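Local coordinates for unknown protein (Leishmania major, PDB 1R75) that is of unknown function but belongs to the DUF1935 family and folds as two antiparallel beta sheets packed together, at residues A[52-58]-A[110-116]; A[67-71]-A[120-126]. All coordinates share one frame; numbering follows the deposited sequence.

Contact 1: A[52-58]-A[110-116]; sequences RWAFYND and LETQMFV
Strands 52-57 and 112-116 run antiparallel, their axes 4.5 Å apart at the closest point. F55 and Q113 form a hydrogen-bonded pair, with F55 N bonded to Q113 O at 2.9 Å and Q113 N to F55 O at 2.8 Å. N57 N continues the ladder to the carbonyl of E111. At the other end W53 N donates to V116 O at 2.9 Å, nearly straight at 171°. The carbonyl of W53 takes F115 N at 2.9 Å and, weakly, V116 N.

F55 sends its ring edge at the face of F115. CE2 of F55 sits over the centre of the F115 ring, 3.4 Å from CD2 of F115, and the planes stand at 62°. The F115 ring reaches this place because its CG is anti to the backbone N (chi1 -171°). W53 CE3 meets the edge of the same ring, and V116 CG2 packs against W53 CB, 4.1 Å away. On the other side of the sheet A54 CB packs against M114 CE at 3.8 Å. Y56 points its ring edge at the carbonyl O of L110, while T112 OG1 is bonded outside the pair, to T28 N. The doubled position F115-V116 opposite W53 is a classic beta bulge between neighbouring strands of an antiparallel sheet.

Contact 2: A[67-71]-A[120-126]; sequences AVLFD and VTGWRVD
V68 and F70 face V125 and W123 as non-hydrogen-bonded pairs of an antiparallel ladder, and L69 with R124 is the hydrogen-bonded pair between them. Four backbone bonds hold the strands. L69 N gives to R124 O at 3.0 Å, and R124 N returns to L69 O at 2.9 Å, in the carbonyl plane. D126 N reaches A67 O at 2.7 Å. D71 N meets G122 O at 2.9 Å in an almost perfectly straight line (179°), although it comes in tilted 35° from the carbonyl plane.

Apolar contacts gather on the face of V68, F70 and W123. The F70 ring brings its CD1 to 3.7 Å from V120 CG1, which lies at the ring edge and in its plane. CB of W123 touches the same CD1. The indole crosses V68 obliquely, with W123 CE3 4.0 Å from V68 CG1. Further out, the indole packs edge-to-face with W53, and F70 also touches F115 and I76.

L69 and R124 lie on the other face, and D71, T121 and D126 near the ends. L69 CD1 lies 3.5 Å from D126 OD1 and also touches R124 NH1, so a methyl group meets both charged chains. D71 lies against the G122 backbone, with its OD2 3.3 Å from G122 CA, and its OD1 forms a salt bridge with K100. T121 OG1 is bonded to D73 and S74. The chemistry is therefore two-sided: V68 and F70 make buried hydrocarbon contacts toward the five-stranded sheet, while L69 lies beside the charged R124 and D126 on the partly exposed reverse.

Overall arrangement
Contacts 1 and 2 belong to different antiparallel sheets, and their centres lie about 16 Å apart. Contact 1 joins two adjacent strands inside the five-stranded sheet. Contact 2 joins strand 62-71 to strand 123-132, one of the two outermost strands of the four-stranded sheet in this chain. Along the chain the segments alternate: 52-58, 67-71, 110-116, 120-126. The direct steps from 52-57 to 62-71 and from 112-117 to 123-132 each cross between the sheets. Contact 1 is near the chain centre and mostly buried; contact 2 is further out and partly exposed. The sheets are joined where W53 packs on W123 and F70, and F115 on V68 and F70, in a chain with no helix.

Contact 1: A[52-58]-A[110-116]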
ATOM      1  N   ARG A  52       0.306 -10.610  -6.207  1.00 23.77           N
ATOM      2  CA  ARG A  52       0.004  -9.180  -6.212  1.00 23.85           C
ATOM      3  C   ARG A  52      -0.258  -8.671  -4.822  1.00 22.03           C
ATOM      4  O   ARG A  52      -0.915  -9.331  -3.987  1.00 22.59           O
ATOM      5  CB  ARG A  52      -1.243  -9.053  -7.016  1.00 24.16           C
ATOM      6  CG  ARG A  52      -1.752  -7.759  -7.311  1.00 28.64           C
ATOM      7  CD  ARG A  52      -2.855  -7.941  -8.462  1.00 27.81           C
ATOM      8  NE  ARG A  52      -4.121  -8.502  -7.957  1.00 28.87           N
ATOM      9  CZ  ARG A  52      -5.030  -9.115  -8.711  1.00 29.59           C
ATOM     10  NH1 ARG A  52      -4.858  -9.265 -10.059  1.00 24.39           N
ATOM     11  NH2 ARG A  52      -6.127  -9.545  -8.151  1.00 27.07           N
ATOM     12  N   TRP A  53       0.193  -7.448  -4.577  1.00 19.64           N
ATOM     13  CA  TRP A  53      -0.141  -6.731  -3.361  1.00 18.01           C
ATOM     14  C   TRP A  53      -0.883  -5.452  -3.659  1.00 17.28           C
ATOM     15  O   TRP A  53      -0.562  -4.757  -4.657  1.00 18.99           O
ATOM     16  CB  TRP A  53       1.100  -6.299  -2.676  1.00 21.33           C
ATOM     17  CG  TRP A  53       1.942  -7.280  -2.019  1.00 23.90           C
ATOM     18  CD1 TRP A  53       1.883  -8.637  -2.046  1.00 27.72           C
ATOM     19  CD2 TRP A  53       3.059  -6.938  -1.178  1.00 27.13           C
ATOM     20  NE1 TRP A  53       2.919  -9.180  -1.280  1.00 28.20           N
ATOM     21  CE2 TRP A  53       3.670  -8.147  -0.764  1.00 26.36           C
ATOM     22  CE3 TRP A  53       3.624  -5.726  -0.772  1.00 26.99           C
ATOM     23  CZ2 TRP A  53       4.809  -8.151   0.088  1.00 25.72           C
ATOM     24  CZ3 TRP A  53       4.744  -5.749   0.123  1.00 29.04           C
ATOM     25  CH2 TRP A  53       5.321  -6.920   0.480  1.00 25.46           C
ATOM     26  N   ALA A  54      -1.794  -5.143  -2.783  1.00 17.30           N
ATOM     27  CA  ALA A  54      -2.524  -3.928  -2.739  1.00 18.19           C
ATOM     28  C   ALA A  54      -2.622  -3.414  -1.305  1.00 19.02           C
ATOM     29  O   ALA A  54      -2.400  -4.163  -0.371  1.00 20.78           O
ATOM     30  CB  ALA A  54      -3.894  -4.135  -3.296  1.00 18.24           C
ATOM     31  N   PHE A  55      -2.899  -2.116  -1.168  1.00 18.07           N
ATOM     32  CA  PHE A  55      -3.152  -1.474   0.120  1.00 19.79           C
ATOM     33  C   PHE A  55      -4.553  -0.892   0.145  1.00 21.52           C
ATOM     34  O   PHE A  55      -5.057  -0.326  -0.857  1.00 21.47           O
ATOM     35  CB  PHE A  55      -2.135  -0.343   0.346  1.00 19.70           C
ATOM     36  CG  PHE A  55      -0.786  -0.828   0.614  1.00 19.41           C
ATOM     37  CD1 PHE A  55      -0.500  -1.510   1.781  1.00 16.46           C
ATOM     38  CD2 PHE A  55       0.233  -0.602  -0.304  1.00 20.68           C
ATOM     39  CE1 PHE A  55       0.866  -1.954   2.044  1.00 20.38           C
ATOM     40  CE2 PHE A  55       1.540  -1.012  -0.054  1.00 20.50           C
ATOM     41  CZ  PHE A  55       1.837  -1.744   1.117  1.00 19.18           C
ATOM     42  N   TYR A  56      -5.191  -1.044   1.285  1.00 20.00           N
ATOM     43  CA  TYR A  56      -6.502  -0.474   1.543  1.00 22.28           C
ATOM     44  C   TYR A  56      -6.400   0.433   2.776  1.00 21.44           C
ATOM     45  O   TYR A  56      -5.812   0.036   3.780  1.00 21.89           O
ATOM     46  CB  TYR A  56      -7.561  -1.599   1.714  1.00 22.63           C
ATOM     47  CG  TYR A  56      -8.848  -1.083   2.281  1.00 24.30           C
ATOM     48  CD1 TYR A  56      -9.662  -0.236   1.527  1.00 26.55           C
ATOM     49  CD2 TYR A  56      -9.237  -1.391   3.567  1.00 27.26           C
ATOM     50  CE1 TYR A  56     -10.814   0.318   2.065  1.00 24.48           C
ATOM     51  CE2 TYR A  56     -10.388  -0.845   4.122  1.00 25.24           C
ATOM     52  CZ  TYR A  56     -11.176  -0.038   3.357  1.00 27.99           C
ATOM     53  OH  TYR A  56     -12.295   0.506   3.864  1.00 28.65           O
ATOM     54  N   ASN A  57      -6.928   1.640   2.671  1.00 21.07           N
ATOM     55  CA  ASN A  57      -6.922   2.630   3.725  1.00 23.82           C
ATOM     56  C   ASN A  57      -8.386   2.667   4.271  1.00 25.20           C
ATOM     57  O   ASN A  57      -9.307   3.083   3.559  1.00 24.82           O
ATOM     58  CB  ASN A  57      -6.416   3.938   3.132  1.00 22.97           C
ATOM     59  CG  ASN A  57      -6.528   5.144   4.118  1.00 24.49           C
ATOM     60  OD1 ASN A  57      -7.052   5.042   5.250  1.00 23.42           O
ATOM     61  ND2 ASN A  57      -6.044   6.271   3.668  1.00 20.36           N
ATOM     62  N   ASP A  58      -8.576   2.133   5.496  1.00 25.79           N
ATOM     63  CA  ASP A  58      -9.882   2.127   6.172  1.00 29.20           C
ATOM     64  C   ASP A  58     -10.197   3.425   6.994  1.00 30.26           C
ATOM     65  O   ASP A  58     -11.188   3.500   7.707  1.00 33.27           O
ATOM     66  CB  ASP A  58      -9.950   0.892   7.056  1.00 29.74           C
ATOM     67  CG  ASP A  58     -11.367   0.536   7.472  1.00 34.03           C
ATOM     68  OD1 ASP A  58     -12.307   0.602   6.637  1.00 35.11           O
ATOM     69  OD2 ASP A  58     -11.581   0.174   8.636  1.00 37.92           O
ATOM     70  N   LEU A 110     -10.456   5.373   2.243  1.00 23.49           N
ATOM     71  CA  LEU A 110     -11.301   4.232   1.790  1.00 26.91           C
ATOM     72  C   LEU A 110     -10.925   3.646   0.419  1.00 26.69           C
ATOM     73  O   LEU A 110     -11.670   2.867  -0.161  1.00 28.28           O
ATOM     74  CB  LEU A 110     -12.827   4.631   1.819  1.00 27.80           C
ATOM     75  CG  LEU A 110     -13.205   5.234   3.177  1.00 28.92           C
ATOM     76  CD1 LEU A 110     -14.705   5.719   3.182  1.00 34.57           C
ATOM     77  CD2 LEU A 110     -12.939   4.306   4.282  1.00 32.95           C
ATOM     78  N   GLU A 111      -9.766   4.056  -0.097  1.00 24.80           N
ATOM     79  CA  GLU A 111      -9.299   3.635  -1.360  1.00 25.37           C
ATOM     80  C   GLU A 111      -8.502   2.381  -1.275  1.00 23.69           C
ATOM     81  O   GLU A 111      -7.838   2.126  -0.292  1.00 22.24           O
ATOM     82  CB  GLU A 111      -8.409   4.737  -1.915  1.00 26.16           C
ATOM     83  CG  GLU A 111      -8.186   4.810  -3.373  1.00 34.34           C
ATOM     84  CD  GLU A 111      -7.423   6.103  -3.735  1.00 39.74           C
ATOM     85  OE1 GLU A 111      -6.231   6.257  -3.300  1.00 29.39           O
ATOM     86  OE2 GLU A 111      -8.046   6.994  -4.426  1.00 41.03           O
ATOM     87  N   THR A 112      -8.543   1.597  -2.347  1.00 23.79           N
ATOM     88  CA  THR A 112      -7.608   0.488  -2.604  1.00 23.35           C
ATOM     89  C   THR A 112      -6.597   0.908  -3.704  1.00 23.79           C
ATOM     90  O   THR A 112      -7.029   1.390  -4.760  1.00 25.62           O
ATOM     91  CB  THR A 112      -8.371  -0.767  -3.066  1.00 24.76           C
ATOM     92  OG1 THR A 112      -9.331  -1.175  -2.071  1.00 26.45           O
ATOM     93  CG2 THR A 112      -7.499  -2.025  -3.110  1.00 23.59           C
ATOM     94  N   GLN A 113      -5.292   0.833  -3.445  1.00 20.18           N
ATOM     95  CA  GLN A 113      -4.244   1.039  -4.428  1.00 19.89           C
ATOM     96  C   GLN A 113      -3.545  -0.289  -4.703  1.00 19.32           C
ATOM     97  O   GLN A 113      -2.925  -0.852  -3.799  1.00 17.32           O
ATOM     98  CB  GLN A 113      -3.257   2.150  -3.957  1.00 20.99           C
ATOM     99  CG  GLN A 113      -3.867   3.505  -4.036  1.00 24.33           C
ATOM    100  CD  GLN A 113      -3.732   4.092  -5.476  1.00 32.85           C
ATOM    101  OE1 GLN A 113      -3.776   3.370  -6.456  1.00 38.17           O
ATOM    102  NE2 GLN A 113      -3.506   5.361  -5.570  1.00 38.04           N
ATOM    103  N   MET A 114      -3.531  -0.746  -5.975  1.00 18.12           N
ATOM    104  CA  MET A 114      -2.594  -1.794  -6.425  1.00 17.70           C
ATOM    105  C   MET A 114      -1.150  -1.255  -6.252  1.00 17.73           C
ATOM    106  O   MET A 114      -0.865  -0.094  -6.486  1.00 17.16           O
ATOM    107  CB  MET A 114      -2.866  -2.120  -7.914  1.00 17.22           C
ATOM    108  CG  MET A 114      -4.223  -2.717  -8.107  1.00 20.80           C
ATOM    109  SD  MET A 114      -4.289  -4.387  -7.243  1.00 31.26           S
ATOM    110  CE  MET A 114      -5.614  -3.919  -6.655  1.00 27.05           C
ATOM    111  N   PHE A 115      -0.272  -2.126  -5.784  1.00 15.87           N
ATOM    112  CA  PHE A 115       1.054  -1.767  -5.433  1.00 16.14           C
ATOM    113  C   PHE A 115       2.096  -2.428  -6.285  1.00 14.50           C
ATOM    114  O   PHE A 115       2.843  -1.739  -7.094  1.00 13.96           O
ATOM    115  CB  PHE A 115       1.201  -2.059  -3.947  1.00 16.91           C
ATOM    116  CG  PHE A 115       2.485  -1.522  -3.357  1.00 14.27           C
ATOM    117  CD1 PHE A 115       2.812  -0.203  -3.510  1.00 18.60           C
ATOM    118  CD2 PHE A 115       3.370  -2.371  -2.610  1.00 14.15           C
ATOM    119  CE1 PHE A 115       3.990   0.316  -2.934  1.00 16.39           C
ATOM    120  CE2 PHE A 115       4.564  -1.852  -2.114  1.00 17.04           C
ATOM    121  CZ  PHE A 115       4.837  -0.501  -2.254  1.00 15.91           C
ATOM    122  N   VAL A 116       2.302  -3.764  -6.131  1.00 15.63           N
ATOM    123  CA  VAL A 116       3.324  -4.482  -6.894  1.00 16.57           C
ATOM    124  C   VAL A 116       2.831  -5.847  -7.279  1.00 15.79           C
ATOM    125  O   VAL A 116       1.905  -6.417  -6.712  1.00 15.59           O
ATOM    126  CB  VAL A 116       4.677  -4.654  -6.126  1.00 17.46           C
ATOM    127  CG1 VAL A 116       5.237  -3.385  -5.840  1.00 19.07           C
ATOM    128  CG2 VAL A 116       4.476  -5.453  -4.838  1.00 23.25           C
TER

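Contact 2: A[67-71]-A[120-126]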
ATOM      1  N   ALA A  67       6.020   3.610   1.457  1.00 19.83           N
ATOM      2  CA  ALA A  67       7.104   3.165   0.617  1.00 18.77           C
ATOM      3  C   ALA A  67       7.766   1.939   1.210  1.00 18.19           C
ATOM      4  O   ALA A  67       8.044   1.886   2.419  1.00 19.38           O
ATOM      5  CB  ALA A  67       8.179   4.240   0.440  1.00 20.73           C
ATOM      6  N   VAL A  68       8.083   0.989   0.327  1.00 16.18           N
ATOM      7  CA  VAL A  68       8.600  -0.281   0.690  1.00 16.89           C
ATOM      8  C   VAL A  68       9.866  -0.508  -0.126  1.00 16.78           C
ATOM      9  O   VAL A  68       9.912  -0.234  -1.310  1.00 16.54           O
ATOM     10  CB  VAL A  68       7.605  -1.391   0.403  1.00 16.51           C
ATOM     11  CG1 VAL A  68       8.225  -2.753   0.661  1.00 18.10           C
ATOM     12  CG2 VAL A  68       6.273  -1.223   1.210  1.00 18.89           C
ATOM     13  N   LEU A  69      10.882  -1.009   0.522  1.00 17.55           N
ATOM     14  CA  LEU A  69      12.144  -1.334  -0.095  1.00 20.52           C
ATOM     15  C   LEU A  69      12.245  -2.832  -0.210  1.00 20.62           C
ATOM     16  O   LEU A  69      12.130  -3.541   0.807  1.00 20.19           O
ATOM     17  CB  LEU A  69      13.263  -0.941   0.829  1.00 22.74           C
ATOM     18  CG  LEU A  69      13.718   0.440   0.970  1.00 31.94           C
ATOM     19  CD1 LEU A  69      14.377   0.596   2.409  1.00 35.91           C
ATOM     20  CD2 LEU A  69      14.707   0.750  -0.230  1.00 32.73           C
ATOM     21  N   PHE A  70      12.473  -3.308  -1.419  1.00 19.22           N
ATOM     22  CA  PHE A  70      12.541  -4.693  -1.789  1.00 18.93           C
ATOM     23  C   PHE A  70      13.986  -5.069  -2.136  1.00 18.08           C
ATOM     24  O   PHE A  70      14.770  -4.231  -2.676  1.00 19.00           O
ATOM     25  CB  PHE A  70      11.618  -4.980  -2.947  1.00 18.42           C
ATOM     26  CG  PHE A  70      10.188  -4.798  -2.681  1.00 18.58           C
ATOM     27  CD1 PHE A  70       9.362  -5.865  -2.259  1.00 17.46           C
ATOM     28  CD2 PHE A  70       9.569  -3.575  -3.047  1.00 17.63           C
ATOM     29  CE1 PHE A  70       8.028  -5.687  -2.068  1.00 20.54           C
ATOM     30  CE2 PHE A  70       8.224  -3.444  -2.898  1.00 17.15           C
ATOM     31  CZ  PHE A  70       7.452  -4.466  -2.431  1.00 17.76           C
ATOM     32  N   ASP A  71      14.404  -6.214  -1.647  1.00 18.78           N
ATOM     33  CA  ASP A  71      15.728  -6.730  -1.912  1.00 20.63           C
ATOM     34  C   ASP A  71      15.926  -7.077  -3.404  1.00 21.87           C
ATOM     35  O   ASP A  71      14.987  -7.315  -4.168  1.00 21.50           O
ATOM     36  CB  ASP A  71      16.063  -7.988  -1.094  1.00 21.64           C
ATOM     37  CG  ASP A  71      16.174  -7.736   0.383  1.00 25.44           C
ATOM     38  OD1 ASP A  71      16.182  -6.523   0.858  1.00 26.54           O
ATOM     39  OD2 ASP A  71      16.310  -8.744   1.141  1.00 25.24           O
ATOM     40  N   VAL A 120       8.271 -11.596  -4.430  1.00 21.30           N
ATOM     41  CA  VAL A 120       8.836 -10.714  -3.419  1.00 20.10           C
ATOM     42  C   VAL A 120       9.756 -11.609  -2.591  1.00 20.98           C
ATOM     43  O   VAL A 120       9.283 -12.700  -2.169  1.00 20.77           O
ATOM     44  CB  VAL A 120       7.743 -10.156  -2.568  1.00 20.74           C
ATOM     45  CG1 VAL A 120       8.348  -9.330  -1.433  1.00 22.36           C
ATOM     46  CG2 VAL A 120       6.795  -9.273  -3.436  1.00 20.37           C
ATOM     47  N   THR A 121      10.929 -11.106  -2.265  1.00 21.54           N
ATOM     48  CA  THR A 121      11.903 -11.780  -1.400  1.00 21.77           C
ATOM     49  C   THR A 121      11.940 -10.978  -0.104  1.00 20.88           C
ATOM     50  O   THR A 121      10.881 -10.832   0.518  1.00 23.01           O
ATOM     51  CB  THR A 121      13.262 -11.917  -2.019  1.00 21.41           C
ATOM     52  OG1 THR A 121      13.841 -10.633  -2.346  1.00 23.30           O
ATOM     53  CG2 THR A 121      13.162 -12.739  -3.312  1.00 21.62           C
ATOM     54  N   GLY A 122      13.074 -10.453   0.302  1.00 19.61           N
ATOM     55  CA  GLY A 122      13.143  -9.586   1.477  1.00 20.68           C
ATOM     56  C   GLY A 122      12.476  -8.244   1.159  1.00 20.13           C
ATOM     57  O   GLY A 122      12.615  -7.721   0.030  1.00 21.17           O
ATOM     58  N   TRP A 123      11.780  -7.663   2.135  1.00 17.76           N
ATOM     59  CA  TRP A 123      11.227  -6.347   1.980  1.00 16.97           C
ATOM     60  C   TRP A 123      11.127  -5.749   3.342  1.00 17.30           C
ATOM     61  O   TRP A 123      11.077  -6.501   4.351  1.00 13.93           O
ATOM     62  CB  TRP A 123       9.838  -6.395   1.391  1.00 17.10           C
ATOM     63  CG  TRP A 123       8.790  -7.191   2.169  1.00 16.47           C
ATOM     64  CD1 TRP A 123       8.627  -8.542   2.136  1.00 22.20           C
ATOM     65  CD2 TRP A 123       7.789  -6.695   3.019  1.00 15.82           C
ATOM     66  NE1 TRP A 123       7.594  -8.929   2.931  1.00 21.29           N
ATOM     67  CE2 TRP A 123       7.050  -7.812   3.492  1.00 20.55           C
ATOM     68  CE3 TRP A 123       7.474  -5.449   3.511  1.00 16.44           C
ATOM     69  CZ2 TRP A 123       5.993  -7.704   4.354  1.00 24.18           C
ATOM     70  CZ3 TRP A 123       6.378  -5.337   4.378  1.00 18.79           C
ATOM     71  CH2 TRP A 123       5.642  -6.464   4.783  1.00 16.36           C
ATOM     72  N   ARG A 124      11.056  -4.444   3.394  1.00 17.11           N
ATOM     73  CA  ARG A 124      10.841  -3.707   4.657  1.00 19.37           C
ATOM     74  C   ARG A 124      10.162  -2.396   4.377  1.00 18.60           C
ATOM     75  O   ARG A 124      10.378  -1.778   3.355  1.00 16.56           O
ATOM     76  CB  ARG A 124      12.107  -3.452   5.481  1.00 21.04           C
ATOM     77  CG  ARG A 124      13.130  -2.646   4.889  1.00 26.92           C
ATOM     78  CD  ARG A 124      14.435  -2.749   5.701  1.00 36.93           C
ATOM     79  NE  ARG A 124      14.182  -1.907   6.838  1.00 41.41           N
ATOM     80  CZ  ARG A 124      14.597  -0.627   6.932  1.00 49.84           C
ATOM     81  NH1 ARG A 124      15.387  -0.080   6.003  1.00 52.20           N
ATOM     82  NH2 ARG A 124      14.235   0.109   7.970  1.00 49.34           N
ATOM     83  N   VAL A 125       9.335  -1.971   5.305  1.00 17.86           N
ATOM     84  CA  VAL A 125       8.815  -0.620   5.220  1.00 19.99           C
ATOM     85  C   VAL A 125       9.886   0.434   5.319  1.00 21.87           C
ATOM     86  O   VAL A 125      10.651   0.502   6.293  1.00 24.23           O
ATOM     87  CB  VAL A 125       7.740  -0.366   6.225  1.00 21.74           C
ATOM     88  CG1 VAL A 125       7.338   1.144   6.146  1.00 23.31           C
ATOM     89  CG2 VAL A 125       6.603  -1.279   6.001  1.00 23.02           C
ATOM     90  N   ASP A 126       9.938   1.329   4.330  1.00 22.35           N
ATOM     91  CA  ASP A 126      10.879   2.414   4.309  1.00 25.74           C
ATOM     92  C   ASP A 126      10.252   3.676   4.910  1.00 25.89           C
ATOM     93  O   ASP A 126      10.872   4.349   5.773  1.00 25.59           O
ATOM     94  CB  ASP A 126      11.280   2.679   2.880  1.00 26.27           C
ATOM     95  CG  ASP A 126      12.159   3.877   2.732  1.00 36.13           C
ATOM     96  OD1 ASP A 126      13.296   3.843   3.254  1.00 44.72           O
ATOM     97  OD2 ASP A 126      11.789   4.903   2.108  1.00 42.55           O
TER